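Uncharacterized protein (Bacteroides eggerthii DSM 20697, PDB 4ECO) is of unknown function but, as a leucine-rich repeat protein, probably binds partner proteins through its curved solenoid. Local coordinates at residues 544-549 against 553-558; 605-610 against 614-619; 531-536 against 563-568; 161-166 against 173-178. All blocks are in the same frame, centred on the assembly; numbering follows the deposited sequence.

Interaction 1. Residues 544-549 against 553-558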
loop_
_atom_site.group_PDB
_atom_site.type_symbol
_atom_site.label_atom_id
_atom_site.label_comp_id
_atom_site.label_asym_id
_atom_site.label_seq_id
_atom_site.Cartn_x
_atom_site.Cartn_y
_atom_site.Cartn_z
ATOM N N ARG A 544 -9.619 22.165 20.467
ATOM C CA ARG A 544 -8.332 22.597 21.005
ATOM C C ARG A 544 -7.692 23.705 20.151
ATOM O O ARG A 544 -7.999 23.825 18.960
ATOM C CB ARG A 544 -7.372 21.406 21.073
ATOM C CG ARG A 544 -7.412 20.581 22.357
ATOM C CD ARG A 544 -6.254 19.579 22.423
ATOM N NE ARG A 544 -4.967 20.225 22.131
ATOM C CZ ARG A 544 -4.161 20.764 23.036
ATOM N NH1 ARG A 544 -4.463 20.702 24.325
ATOM N NH2 ARG A 544 -3.040 21.355 22.662
ATOM N N ASN A 545 -6.773 24.485 20.778
ATOM C CA ASN A 545 -5.920 25.540 20.198
ATOM C C ASN A 545 -6.620 26.443 19.151
ATOM O O ASN A 545 -6.147 26.574 18.019
ATOM C CB ASN A 545 -4.664 24.925 19.554
ATOM C CG ASN A 545 -3.757 24.201 20.511
ATOM O OD1 ASN A 545 -4.032 23.084 20.938
ATOM N ND2 ASN A 545 -2.646 24.813 20.857
ATOM N N GLN A 546 -7.695 27.135 19.541
ATOM C CA GLN A 546 -8.358 28.076 18.622
ATOM C C GLN A 546 -7.564 29.394 18.585
ATOM O O GLN A 546 -7.334 30.011 19.625
ATOM C CB GLN A 546 -9.828 28.331 19.001
ATOM C CG GLN A 546 -10.703 27.090 19.004
ATOM C CD GLN A 546 -10.735 26.388 17.684
ATOM O OE1 GLN A 546 -11.311 26.870 16.720
ATOM N NE2 GLN A 546 -10.148 25.215 17.632
ATOM N N ARG A 547 -7.108 29.789 17.396
ATOM C CA ARG A 547 -6.283 30.991 17.198
ATOM C C ARG A 547 -6.694 31.803 15.965
ATOM O O ARG A 547 -7.171 31.220 14.986
ATOM C CB ARG A 547 -4.792 30.621 17.032
ATOM C CG ARG A 547 -4.121 29.881 18.185
ATOM C CD ARG A 547 -3.883 30.692 19.448
ATOM N NE ARG A 547 -3.299 29.823 20.465
ATOM C CZ ARG A 547 -4.006 29.014 21.243
ATOM N NH1 ARG A 547 -5.331 29.014 21.181
ATOM N NH2 ARG A 547 -3.396 28.223 22.116
ATOM N N ASP A 548 -6.451 33.133 15.980
ATOM C CA ASP A 548 -6.723 33.957 14.805
ATOM C C ASP A 548 -5.401 34.147 14.030
ATOM O O ASP A 548 -4.381 33.542 14.394
ATOM C CB ASP A 548 -7.397 35.294 15.171
ATOM C CG ASP A 548 -6.614 36.282 16.020
ATOM O OD1 ASP A 548 -5.395 36.070 16.214
ATOM O OD2 ASP A 548 -7.219 37.292 16.466
ATOM N N ALA A 549 -5.416 34.964 12.965
ATOM C CA ALA A 549 -4.214 35.210 12.161
ATOM C C ALA A 549 -3.075 35.839 12.991
ATOM O O ALA A 549 -1.903 35.533 12.761
ATOM C CB ALA A 549 -4.558 36.117 10.996
ATOM N N ARG A 553 -5.868 33.878 21.246
ATOM C CA ARG A 553 -6.737 32.773 21.650
ATOM C C ARG A 553 -8.167 33.256 21.550
ATOM O O ARG A 553 -8.629 34.046 22.393
ATOM C CB ARG A 553 -6.389 32.286 23.063
ATOM C CG ARG A 553 -4.979 31.755 23.192
ATOM C CD ARG A 553 -4.852 30.946 24.442
ATOM N NE ARG A 553 -3.515 30.371 24.587
ATOM C CZ ARG A 553 -3.198 29.428 25.472
ATOM N NH1 ARG A 553 -4.124 28.928 26.287
ATOM N NH2 ARG A 553 -1.957 28.980 25.549
ATOM N N THR A 554 -8.844 32.836 20.469
ATOM C CA THR A 554 -10.203 33.265 20.116
ATOM C C THR A 554 -11.308 32.647 20.969
ATOM O O THR A 554 -12.275 33.355 21.228
ATOM C CB THR A 554 -10.501 32.945 18.645
ATOM O OG1 THR A 554 -10.169 31.580 18.366
ATOM C CG2 THR A 554 -9.775 33.869 17.676
ATOM N N LEU A 555 -11.201 31.356 21.388
ATOM C CA LEU A 555 -12.294 30.704 22.115
ATOM C C LEU A 555 -12.226 30.936 23.622
ATOM O O LEU A 555 -11.390 30.369 24.331
ATOM C CB LEU A 555 -12.371 29.212 21.822
ATOM C CG LEU A 555 -13.650 28.497 22.249
ATOM C CD1 LEU A 555 -14.872 29.026 21.497
ATOM C CD2 LEU A 555 -13.510 27.000 22.059
ATOM N N ARG A 556 -13.173 31.761 24.094
ATOM C CA ARG A 556 -13.320 32.151 25.491
ATOM C C ARG A 556 -14.635 31.578 26.076
ATOM O O ARG A 556 -14.767 31.484 27.305
ATOM C CB ARG A 556 -13.267 33.694 25.618
ATOM C CG ARG A 556 -11.894 34.263 25.215
ATOM C CD ARG A 556 -11.865 35.754 24.992
ATOM N NE ARG A 556 -11.841 36.471 26.262
ATOM C CZ ARG A 556 -12.186 37.745 26.410
ATOM N NH1 ARG A 556 -12.601 38.453 25.366
ATOM N NH2 ARG A 556 -12.145 38.316 27.608
ATOM N N GLU A 557 -15.558 31.127 25.175
ATOM C CA GLU A 557 -16.897 30.607 25.458
ATOM C C GLU A 557 -16.919 29.080 25.701
ATOM O O GLU A 557 -16.555 28.289 24.825
ATOM C CB GLU A 557 -17.840 30.953 24.268
ATOM C CG GLU A 557 -19.290 30.482 24.373
ATOM C CD GLU A 557 -20.121 30.507 23.097
ATOM O OE1 GLU A 557 -19.678 31.143 22.112
ATOM O OE2 GLU A 557 -21.215 29.886 23.080
ATOM N N TRP A 558 -17.441 28.676 26.874
ATOM C CA TRP A 558 -17.655 27.270 27.204
ATOM C C TRP A 558 -18.998 26.842 26.601
ATOM O O TRP A 558 -19.972 27.586 26.735
ATOM C CB TRP A 558 -17.613 27.037 28.729
ATOM C CG TRP A 558 -18.106 25.673 29.144
ATOM C CD1 TRP A 558 -19.393 25.319 29.443
ATOM C CD2 TRP A 558 -17.329 24.464 29.216
ATOM N NE1 TRP A 558 -19.463 23.972 29.705
ATOM C CE2 TRP A 558 -18.209 23.424 29.590
ATOM C CE3 TRP A 558 -15.963 24.166 29.037
ATOM C CZ2 TRP A 558 -17.765 22.109 29.798
ATOM C CZ3 TRP A 558 -15.524 22.868 29.258
ATOM C CH2 TRP A 558 -16.422 21.854 29.618
HETATM O O HOH W 1 -8.585 29.821 22.019
#
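Arg547 and Arg553 run side by side, pointing the same way, with guanidinium planes 15° apart. Their overlap is offset. CG of Arg553 sits over the rim of one Arg547 guanidinium face, 3.4 Å from Arg547 NH1, while Arg547 NH2 lies over a face of the Arg553 group, 3.3 Å from Arg553 NE. These last two are both donors, so no bond joins them. The nearness of like charges is probably eased by Asp596, in a salt bridge with Arg553 NH2, and by the carbonyls of Ser575 and Asn576, which accept from Arg547 NH1 and Arg553 NH1. Arg553 is extended from CG to NE, whereas Arg547 bends at chi2 (-70°), folding back until NH1 gives a 2.7 Å bond to Gln546 O. That oxygen also accepts from a water at 2.7 Å, which in turn takes the N-H of Leu555, and weakly from Thr554 N at 3.3 Å. Gln546 bends at chi2 as well (-58°), bringing NE2 within 2.9 Å of Arg544 O. Its CB and CG lie alongside Leu555 CB, CB at 3.9 Å. Thr554 turns CG2 onto Asp548 CB, and its OG1 is bonded to Phe525 O. Both segments belong to the loop between parallel strands 540-542 and 570-572 of the leucine-rich repeat solenoid, stacked between the loops after strands 517-519 and 570-572 by backbone bonds to Tyr522, Asn523, Gly574 and Asp577.

Interaction 2. Residues 605-610 against 614-619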
loop_
_atom_site.group_PDB
_atom_site.type_symbol
_atom_site.label_atom_id
_atom_site.label_comp_id
_atom_site.label_asym_id
_atom_site.label_seq_id
_atom_site.Cartn_x
_atom_site.Cartn_y
_atom_site.Cartn_z
ATOM N N SER A 605 -16.758 18.551 41.023
ATOM C CA SER A 605 -17.287 17.853 42.202
ATOM C C SER A 605 -17.767 16.450 41.922
ATOM O O SER A 605 -17.478 15.555 42.717
ATOM C CB SER A 605 -18.456 18.616 42.795
ATOM O OG SER A 605 -18.003 19.833 43.355
ATOM N N TYR A 606 -18.499 16.263 40.807
ATOM C CA TYR A 606 -19.127 15.003 40.427
ATOM C C TYR A 606 -18.152 14.008 39.834
ATOM O O TYR A 606 -18.377 12.794 39.952
ATOM C CB TYR A 606 -20.267 15.251 39.412
ATOM C CG TYR A 606 -21.465 16.034 39.921
ATOM C CD1 TYR A 606 -21.779 16.071 41.279
ATOM C CD2 TYR A 606 -22.345 16.648 39.036
ATOM C CE1 TYR A 606 -22.898 16.762 41.745
ATOM C CE2 TYR A 606 -23.485 17.316 39.489
ATOM C CZ TYR A 606 -23.757 17.373 40.844
ATOM O OH TYR A 606 -24.863 18.070 41.277
ATOM N N VAL A 607 -17.090 14.500 39.189
ATOM C CA VAL A 607 -16.118 13.623 38.527
ATOM C C VAL A 607 -14.980 13.241 39.497
ATOM O O VAL A 607 -14.258 12.285 39.219
ATOM C CB VAL A 607 -15.568 14.228 37.204
ATOM C CG1 VAL A 607 -16.701 14.478 36.212
ATOM C CG2 VAL A 607 -14.769 15.500 37.441
ATOM N N CYS A 608 -14.849 13.956 40.640
ATOM C CA CYS A 608 -13.793 13.724 41.613
ATOM C C CYS A 608 -13.741 12.245 42.079
ATOM O O CYS A 608 -12.687 11.636 41.924
ATOM C CB CYS A 608 -13.933 14.670 42.795
ATOM S SG CYS A 608 -12.618 14.497 44.026
ATOM N N PRO A 609 -14.819 11.607 42.617
ATOM C CA PRO A 609 -14.681 10.204 43.050
ATOM C C PRO A 609 -14.264 9.270 41.920
ATOM O O PRO A 609 -13.655 8.244 42.191
ATOM C CB PRO A 609 -16.069 9.845 43.569
ATOM C CG PRO A 609 -16.968 10.892 43.072
ATOM C CD PRO A 609 -16.165 12.125 42.954
ATOM N N TYR A 610 -14.546 9.648 40.660
ATOM C CA TYR A 610 -14.149 8.894 39.475
ATOM C C TYR A 610 -12.663 9.077 39.202
ATOM O O TYR A 610 -11.997 8.155 38.718
ATOM C CB TYR A 610 -14.973 9.335 38.271
ATOM C CG TYR A 610 -16.388 8.791 38.286
ATOM C CD1 TYR A 610 -17.417 9.469 38.960
ATOM C CD2 TYR A 610 -16.702 7.589 37.654
ATOM C CE1 TYR A 610 -18.721 8.961 38.991
ATOM C CE2 TYR A 610 -18.005 7.088 37.661
ATOM C CZ TYR A 610 -19.012 7.789 38.308
ATOM O OH TYR A 610 -20.282 7.295 38.274
ATOM N N GLY A 614 -9.492 6.162 39.630
ATOM C CA GLY A 614 -8.754 5.932 38.395
ATOM C C GLY A 614 -9.691 5.569 37.254
ATOM O O GLY A 614 -9.299 4.868 36.316
HETATM N N MSE A 615 -10.944 6.051 37.328
HETATM C CA MSE A 615 -11.955 5.768 36.320
HETATM C C MSE A 615 -12.233 6.999 35.421
HETATM O O MSE A 615 -13.154 6.969 34.582
HETATM C CB MSE A 615 -13.239 5.286 37.007
HETATM C CG MSE A 615 -13.141 3.845 37.537
HETATM SE SE MSE A 615 -12.460 2.539 36.232
HETATM C CE MSE A 615 -13.875 2.500 34.885
ATOM N N TYR A 616 -11.390 8.043 35.562
ATOM C CA TYR A 616 -11.482 9.305 34.841
ATOM C C TYR A 616 -10.128 9.695 34.234
ATOM O O TYR A 616 -9.078 9.324 34.771
ATOM C CB TYR A 616 -11.964 10.390 35.813
ATOM C CG TYR A 616 -12.654 11.542 35.132
ATOM C CD1 TYR A 616 -13.996 11.461 34.777
ATOM C CD2 TYR A 616 -11.969 12.720 34.845
ATOM C CE1 TYR A 616 -14.635 12.513 34.131
ATOM C CE2 TYR A 616 -12.605 13.790 34.222
ATOM C CZ TYR A 616 -13.941 13.683 33.867
ATOM O OH TYR A 616 -14.570 14.713 33.215
HETATM N N MSE A 617 -10.165 10.462 33.127
HETATM C CA MSE A 617 -9.001 10.935 32.376
HETATM C C MSE A 617 -9.084 12.456 32.232
HETATM O O MSE A 617 -9.803 12.959 31.370
HETATM C CB MSE A 617 -8.977 10.226 31.011
HETATM C CG MSE A 617 -7.739 10.512 30.136
HETATM SE SE MSE A 617 -6.007 10.138 30.986
HETATM C CE MSE A 617 -6.344 8.216 31.611
ATOM N N LEU A 618 -8.386 13.191 33.109
ATOM C CA LEU A 618 -8.417 14.656 33.095
ATOM C C LEU A 618 -7.042 15.269 32.822
ATOM O O LEU A 618 -6.076 14.991 33.536
ATOM C CB LEU A 618 -8.962 15.199 34.431
ATOM C CG LEU A 618 -8.938 16.708 34.611
ATOM C CD1 LEU A 618 -10.061 17.382 33.828
ATOM C CD2 LEU A 618 -8.981 17.067 36.062
ATOM N N PHE A 619 -6.987 16.152 31.804
ATOM C CA PHE A 619 -5.807 16.921 31.411
ATOM C C PHE A 619 -6.012 18.325 31.943
ATOM O O PHE A 619 -6.989 18.985 31.581
ATOM C CB PHE A 619 -5.612 16.879 29.892
ATOM C CG PHE A 619 -5.583 15.473 29.338
ATOM C CD1 PHE A 619 -4.390 14.761 29.257
ATOM C CD2 PHE A 619 -6.751 14.857 28.888
ATOM C CE1 PHE A 619 -4.364 13.455 28.731
ATOM C CE2 PHE A 619 -6.724 13.550 28.365
ATOM C CZ PHE A 619 -5.528 12.865 28.280
#
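Val607 meets Tyr616 in the close-packed half of this contact. Its CB lies over one face of the phenol ring, 3.9 Å from the centroid and 22° off the normal, which is CH-pi geometry. The overlap is displaced toward the rim, and CG1 comes within 3.5 Å of Tyr616 CE1. The ring reaches this place because CG of Tyr616 is anti to the backbone N (chi1 -155°), and both side chains are buried. Beside them the backbone closes the helix: Met615 N donates to Tyr610 O at 2.7 Å, with the donor nearly along the C=O axis. This is the 6→1 bond of a Schellman motif, in which Gly614, with positive phi, is the first residue to leave the helical path. CB of Tyr610 also packs against CB of Tyr616, at 4.0 Å.

Toward solvent the fit is looser. Met615, a selenomethionine, offers only its CB to the edge of the Tyr610 ring, 4.2 Å from CD2, and its chain then bends so that the end leads away. Both of these residues are exposed.

Helix 608-612 is held on another side by the disulfide from Cys608 to Cys629. Strand 617-619 pairs in parallel with strand 591-593, as successive strands do in a leucine-rich repeat solenoid. Tyr616, just before the strand, also touches Leu592 and Ile585, with a weak hydrogen bond from its hydroxyl to Ile589 O.

Interaction 3. Residues 531-536 against 563-568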
loop_
_atom_site.group_PDB
_atom_site.type_symbol
_atom_site.label_atom_id
_atom_site.label_comp_id
_atom_site.label_asym_id
_atom_site.label_seq_id
_atom_site.Cartn_x
_atom_site.Cartn_y
_atom_site.Cartn_z
ATOM N N GLN A 531 -23.762 23.656 16.989
ATOM C CA GLN A 531 -24.596 22.870 16.063
ATOM C C GLN A 531 -24.275 21.354 16.108
ATOM O O GLN A 531 -25.236 20.589 16.244
ATOM C CB GLN A 531 -24.505 23.376 14.611
ATOM C CG GLN A 531 -24.852 24.840 14.424
ATOM C CD GLN A 531 -23.649 25.749 14.441
ATOM O OE1 GLN A 531 -22.693 25.559 15.201
ATOM N NE2 GLN A 531 -23.682 26.796 13.622
ATOM N N PRO A 532 -22.993 20.878 16.053
ATOM C CA PRO A 532 -22.762 19.417 16.090
ATOM C C PRO A 532 -23.131 18.764 17.438
ATOM O O PRO A 532 -23.191 17.529 17.508
ATOM C CB PRO A 532 -21.249 19.282 15.817
ATOM C CG PRO A 532 -20.835 20.577 15.204
ATOM C CD PRO A 532 -21.716 21.599 15.856
ATOM N N LEU A 533 -23.427 19.564 18.479
ATOM C CA LEU A 533 -23.797 19.044 19.808
ATOM C C LEU A 533 -25.267 18.595 19.875
ATOM O O LEU A 533 -25.655 17.981 20.860
ATOM C CB LEU A 533 -23.521 20.079 20.918
ATOM C CG LEU A 533 -22.099 20.620 20.957
ATOM C CD1 LEU A 533 -21.962 21.707 22.005
ATOM C CD2 LEU A 533 -21.089 19.507 21.139
ATOM N N ASN A 534 -26.059 18.847 18.813
ATOM C CA ASN A 534 -27.489 18.490 18.697
ATOM C C ASN A 534 -27.676 16.969 18.529
ATOM O O ASN A 534 -28.748 16.438 18.805
ATOM C CB ASN A 534 -28.112 19.234 17.501
ATOM C CG ASN A 534 -29.621 19.227 17.456
ATOM O OD1 ASN A 534 -30.239 18.854 16.448
ATOM N ND2 ASN A 534 -30.250 19.657 18.539
ATOM N N SER A 535 -26.630 16.274 18.091
ATOM C CA SER A 535 -26.627 14.835 17.897
ATOM C C SER A 535 -26.768 14.084 19.232
ATOM O O SER A 535 -26.118 14.433 20.237
ATOM C CB SER A 535 -25.341 14.414 17.197
ATOM O OG SER A 535 -25.200 13.005 17.214
ATOM N N SER A 536 -27.609 13.034 19.220
ATOM C CA SER A 536 -27.794 12.169 20.374
ATOM C C SER A 536 -26.755 11.042 20.372
ATOM O O SER A 536 -26.644 10.329 21.362
ATOM C CB SER A 536 -29.202 11.588 20.372
ATOM O OG SER A 536 -29.349 10.597 19.368
ATOM N N THR A 563 -22.905 19.026 28.894
ATOM C CA THR A 563 -23.053 17.880 29.813
ATOM C C THR A 563 -24.373 17.141 29.541
ATOM O O THR A 563 -24.546 16.016 30.015
ATOM C CB THR A 563 -22.953 18.300 31.277
ATOM O OG1 THR A 563 -24.048 19.149 31.619
ATOM C CG2 THR A 563 -21.609 18.940 31.615
ATOM N N LEU A 564 -25.264 17.751 28.731
ATOM C CA LEU A 564 -26.534 17.153 28.352
ATOM C C LEU A 564 -26.414 16.329 27.039
ATOM O O LEU A 564 -27.420 15.804 26.574
ATOM C CB LEU A 564 -27.627 18.222 28.231
ATOM C CG LEU A 564 -27.959 19.017 29.514
ATOM C CD1 LEU A 564 -29.160 19.870 29.306
ATOM C CD2 LEU A 564 -28.255 18.120 30.694
ATOM N N CYS A 565 -25.195 16.183 26.460
ATOM C CA CYS A 565 -24.988 15.335 25.274
ATOM C C CYS A 565 -25.017 13.883 25.768
ATOM O O CYS A 565 -24.163 13.476 26.578
ATOM C CB CYS A 565 -23.701 15.686 24.534
ATOM S SG CYS A 565 -23.695 17.352 23.811
ATOM N N PRO A 566 -26.092 13.146 25.419
ATOM C CA PRO A 566 -26.295 11.815 26.022
ATOM C C PRO A 566 -25.162 10.828 25.767
ATOM O O PRO A 566 -24.830 10.062 26.672
ATOM C CB PRO A 566 -27.601 11.321 25.379
ATOM C CG PRO A 566 -27.809 12.189 24.175
ATOM C CD PRO A 566 -27.211 13.508 24.521
ATOM N N SER A 567 -24.535 10.876 24.583
ATOM C CA SER A 567 -23.486 9.922 24.245
ATOM C C SER A 567 -22.079 10.470 24.412
ATOM O O SER A 567 -21.143 9.673 24.297
ATOM C CB SER A 567 -23.657 9.460 22.804
ATOM O OG SER A 567 -24.887 8.782 22.623
ATOM N N LEU A 568 -21.898 11.788 24.652
ATOM C CA LEU A 568 -20.554 12.385 24.705
ATOM C C LEU A 568 -19.724 11.858 25.864
ATOM O O LEU A 568 -20.150 11.966 27.011
ATOM C CB LEU A 568 -20.622 13.916 24.773
ATOM C CG LEU A 568 -19.312 14.647 24.534
ATOM C CD1 LEU A 568 -19.108 14.947 23.079
ATOM C CD2 LEU A 568 -19.263 15.902 25.330
HETATM O O HOH W 2 -24.163 12.977 22.525
#
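Ser567, with chi1 at -62°, places OG opposite its own carbonyl carbon and points it at Ser536; Cys565 takes a like torsion (-65°) and sets SG beside Leu533. The hydroxyl of Ser567 donates to Ser536 O at 2.7 Å, approaching 15° from the carbonyl plane. CG of the neighbouring Pro566 rests 3.6 Å from the same oxygen. A water adds a second, softer link: it accepts from Ser567 N at 3.0 Å and gives a weak bond to Ser535 O. Each segment begins in a short 3-10 turn, 531-533 and the one ending at 564, in loops that lead to the parallel strands 540-542 and 570-572. Short 3-10 turns of this kind commonly form the convex side of leucine-rich repeat solenoids; the contact here is made mainly by the residues after them, Cys565 to Ser567 against Leu533 and Ser536. Were Ser567 an alanine, the Ser536 carbonyl would probably lose its hydroxyl donor, leaving the two loops joined here chiefly by the water and by van der Waals contact. Cys565 SG lies 3.6 Å from Leu533 O and 4.0 Å from Leu533 CB, while the Leu533 side chain also touches Ile562 and Phe541 of strand 540-542.

Interaction 4. Residues 161-166 against 173-178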
loop_
_atom_site.group_PDB
_atom_site.type_symbol
_atom_site.label_atom_id
_atom_site.label_comp_id
_atom_site.label_asym_id
_atom_site.label_seq_id
_atom_site.Cartn_x
_atom_site.Cartn_y
_atom_site.Cartn_z
ATOM N N LEU A 161 -8.651 11.496 18.528
ATOM C CA LEU A 161 -10.033 11.649 19.002
ATOM C C LEU A 161 -11.008 10.888 18.086
ATOM O O LEU A 161 -11.744 10.004 18.555
ATOM C CB LEU A 161 -10.409 13.141 19.096
ATOM C CG LEU A 161 -11.879 13.500 19.354
ATOM C CD1 LEU A 161 -12.334 13.020 20.689
ATOM C CD2 LEU A 161 -12.058 14.947 19.370
ATOM N N ILE A 162 -10.938 11.175 16.772
ATOM C CA ILE A 162 -11.819 10.581 15.775
ATOM C C ILE A 162 -11.554 9.069 15.670
ATOM O O ILE A 162 -12.526 8.303 15.709
ATOM C CB ILE A 162 -11.708 11.337 14.425
ATOM C CG1 ILE A 162 -12.474 12.660 14.588
ATOM C CG2 ILE A 162 -12.299 10.524 13.269
ATOM C CD1 ILE A 162 -12.326 13.557 13.593
ATOM N N LYS A 163 -10.265 8.638 15.643
ATOM C CA LYS A 163 -9.901 7.213 15.586
ATOM C C LYS A 163 -10.436 6.471 16.837
ATOM O O LYS A 163 -11.032 5.405 16.668
ATOM C CB LYS A 163 -8.386 6.999 15.404
ATOM C CG LYS A 163 -7.864 7.446 14.019
ATOM C CD LYS A 163 -6.446 6.977 13.670
ATOM C CE LYS A 163 -5.348 7.597 14.490
ATOM N NZ LYS A 163 -4.051 7.590 13.760
ATOM N N ASP A 164 -10.328 7.059 18.053
ATOM C CA ASP A 164 -10.861 6.440 19.272
ATOM C C ASP A 164 -12.372 6.180 19.140
ATOM O O ASP A 164 -12.810 5.063 19.439
ATOM C CB ASP A 164 -10.579 7.287 20.530
ATOM C CG ASP A 164 -9.113 7.427 20.949
ATOM O OD1 ASP A 164 -8.264 6.645 20.451
ATOM O OD2 ASP A 164 -8.805 8.361 21.730
ATOM N N CYS A 165 -13.148 7.173 18.627
ATOM C CA CYS A 165 -14.604 7.051 18.441
ATOM C C CYS A 165 -14.946 5.956 17.422
ATOM O O CYS A 165 -15.908 5.211 17.643
ATOM C CB CYS A 165 -15.226 8.381 18.040
ATOM S SG CYS A 165 -15.101 9.663 19.313
ATOM N N ILE A 166 -14.158 5.847 16.329
ATOM C CA ILE A 166 -14.327 4.813 15.307
ATOM C C ILE A 166 -14.047 3.432 15.937
ATOM O O ILE A 166 -14.874 2.521 15.805
ATOM C CB ILE A 166 -13.431 5.096 14.072
ATOM C CG1 ILE A 166 -13.991 6.307 13.274
ATOM C CG2 ILE A 166 -13.289 3.836 13.169
ATOM C CD1 ILE A 166 -13.079 6.853 12.173
ATOM N N LYS A 173 -15.430 -0.575 11.296
ATOM C CA LYS A 173 -14.176 -1.342 11.289
ATOM C C LYS A 173 -13.107 -0.510 12.008
ATOM O O LYS A 173 -12.909 0.669 11.676
ATOM C CB LYS A 173 -13.720 -1.718 9.856
ATOM C CG LYS A 173 -14.737 -2.469 8.986
ATOM C CD LYS A 173 -14.103 -2.868 7.660
ATOM C CE LYS A 173 -15.047 -3.514 6.673
ATOM N NZ LYS A 173 -14.301 -4.026 5.486
ATOM N N SER A 174 -12.479 -1.083 13.036
ATOM C CA SER A 174 -11.457 -0.378 13.813
ATOM C C SER A 174 -10.244 -0.081 12.932
ATOM O O SER A 174 -10.008 -0.769 11.934
ATOM C CB SER A 174 -11.060 -1.186 15.048
ATOM O OG SER A 174 -12.156 -1.264 15.946
ATOM N N ILE A 175 -9.512 0.973 13.271
ATOM C CA ILE A 175 -8.338 1.371 12.524
ATOM C C ILE A 175 -7.117 0.735 13.196
ATOM O O ILE A 175 -6.771 1.061 14.347
ATOM C CB ILE A 175 -8.252 2.926 12.435
ATOM C CG1 ILE A 175 -9.515 3.509 11.758
ATOM C CG2 ILE A 175 -6.960 3.381 11.747
ATOM C CD1 ILE A 175 -9.794 4.932 12.016
ATOM N N LYS A 176 -6.475 -0.181 12.457
ATOM C CA LYS A 176 -5.255 -0.872 12.864
ATOM C C LYS A 176 -4.036 0.042 12.781
ATOM O O LYS A 176 -3.962 0.910 11.899
ATOM C CB LYS A 176 -5.002 -2.102 11.977
ATOM C CG LYS A 176 -5.656 -3.399 12.394
ATOM C CD LYS A 176 -5.019 -4.546 11.576
ATOM C CE LYS A 176 -5.114 -5.927 12.218
ATOM N NZ LYS A 176 -4.057 -6.866 11.717
ATOM N N LYS A 177 -3.058 -0.198 13.667
ATOM C CA LYS A 177 -1.770 0.478 13.666
ATOM C C LYS A 177 -1.065 0.153 12.354
ATOM O O LYS A 177 -1.178 -0.971 11.844
ATOM C CB LYS A 177 -0.930 0.035 14.884
ATOM C CG LYS A 177 0.416 0.755 15.053
ATOM C CD LYS A 177 1.238 0.187 16.219
ATOM C CE LYS A 177 2.578 0.871 16.345
ATOM N NZ LYS A 177 3.369 0.304 17.462
ATOM N N SER A 178 -0.360 1.146 11.804
ATOM C CA SER A 178 0.359 1.039 10.543
ATOM C C SER A 178 1.380 -0.074 10.600
ATOM O O SER A 178 2.104 -0.219 11.598
ATOM C CB SER A 178 1.038 2.364 10.217
ATOM O OG SER A 178 0.111 3.440 10.231
#
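Lys173 meets the helix through its backbone: its carbonyl oxygen lies 3.5 Å from Ile166 CG2, while its side chain starts off away from the helix. The same oxygen accepts a hydrogen bond from Arg155 NH1. At Ser174 the hold comes from outside the two segments, through weak bonds of its OG to Asn167 O and of its carbonyl to Arg155 NH2. Ile175 then turns its CB toward the helix, and its N bonds to Asn167 OD1. With CG1 opposite the carbonyl carbon (chi1 -59°) and the chain extended beyond it (chi2 160°), CD1 is carried into the angle between two side chains, 3.7 Å from Lys163 CG and 3.8 Å from Ile166 CD1. Its other branch, CG2, lies 4.1 Å from Lys163 CD. The aliphatic part of Lys163 crosses Ile175 at about a right angle and ends in a salt bridge with Glu156. With the Ile175 side chain cut back to an alanine here, a gap is likely to open between Lys163 and Ile166, leaving the lysine methylenes freer to turn. Helix 160-168 itself rests on the strands of later repeats, Ile162 on Ser492 and Asp519, Leu161 on Gln570. With no hydrogen bond between the segments, the contact is apolar in character, and the polar bonds that hold the returning chain come from Arg155 and Asn167.

Following the chain from the N terminus, interaction 4 comes first, closing a short loop in which the chain leaves helix 160-168 and doubles back along it. That helix touches strands far later in sequence, so the contact ties the chain after the helix to an element, probably an insertion, that lies against strands of the later repeats. Interaction 3 spans 26 intervening residues, including strand 540-542, and links two successive inter-strand loops. Interaction 1 is nested inside that span, shaping the loop after strand 540-542; the centres of the two are 21 Å apart. Interaction 2 follows in series, turning the chain from helix 608-612 into strand 617-619 near the C-terminal end. No contact touches another.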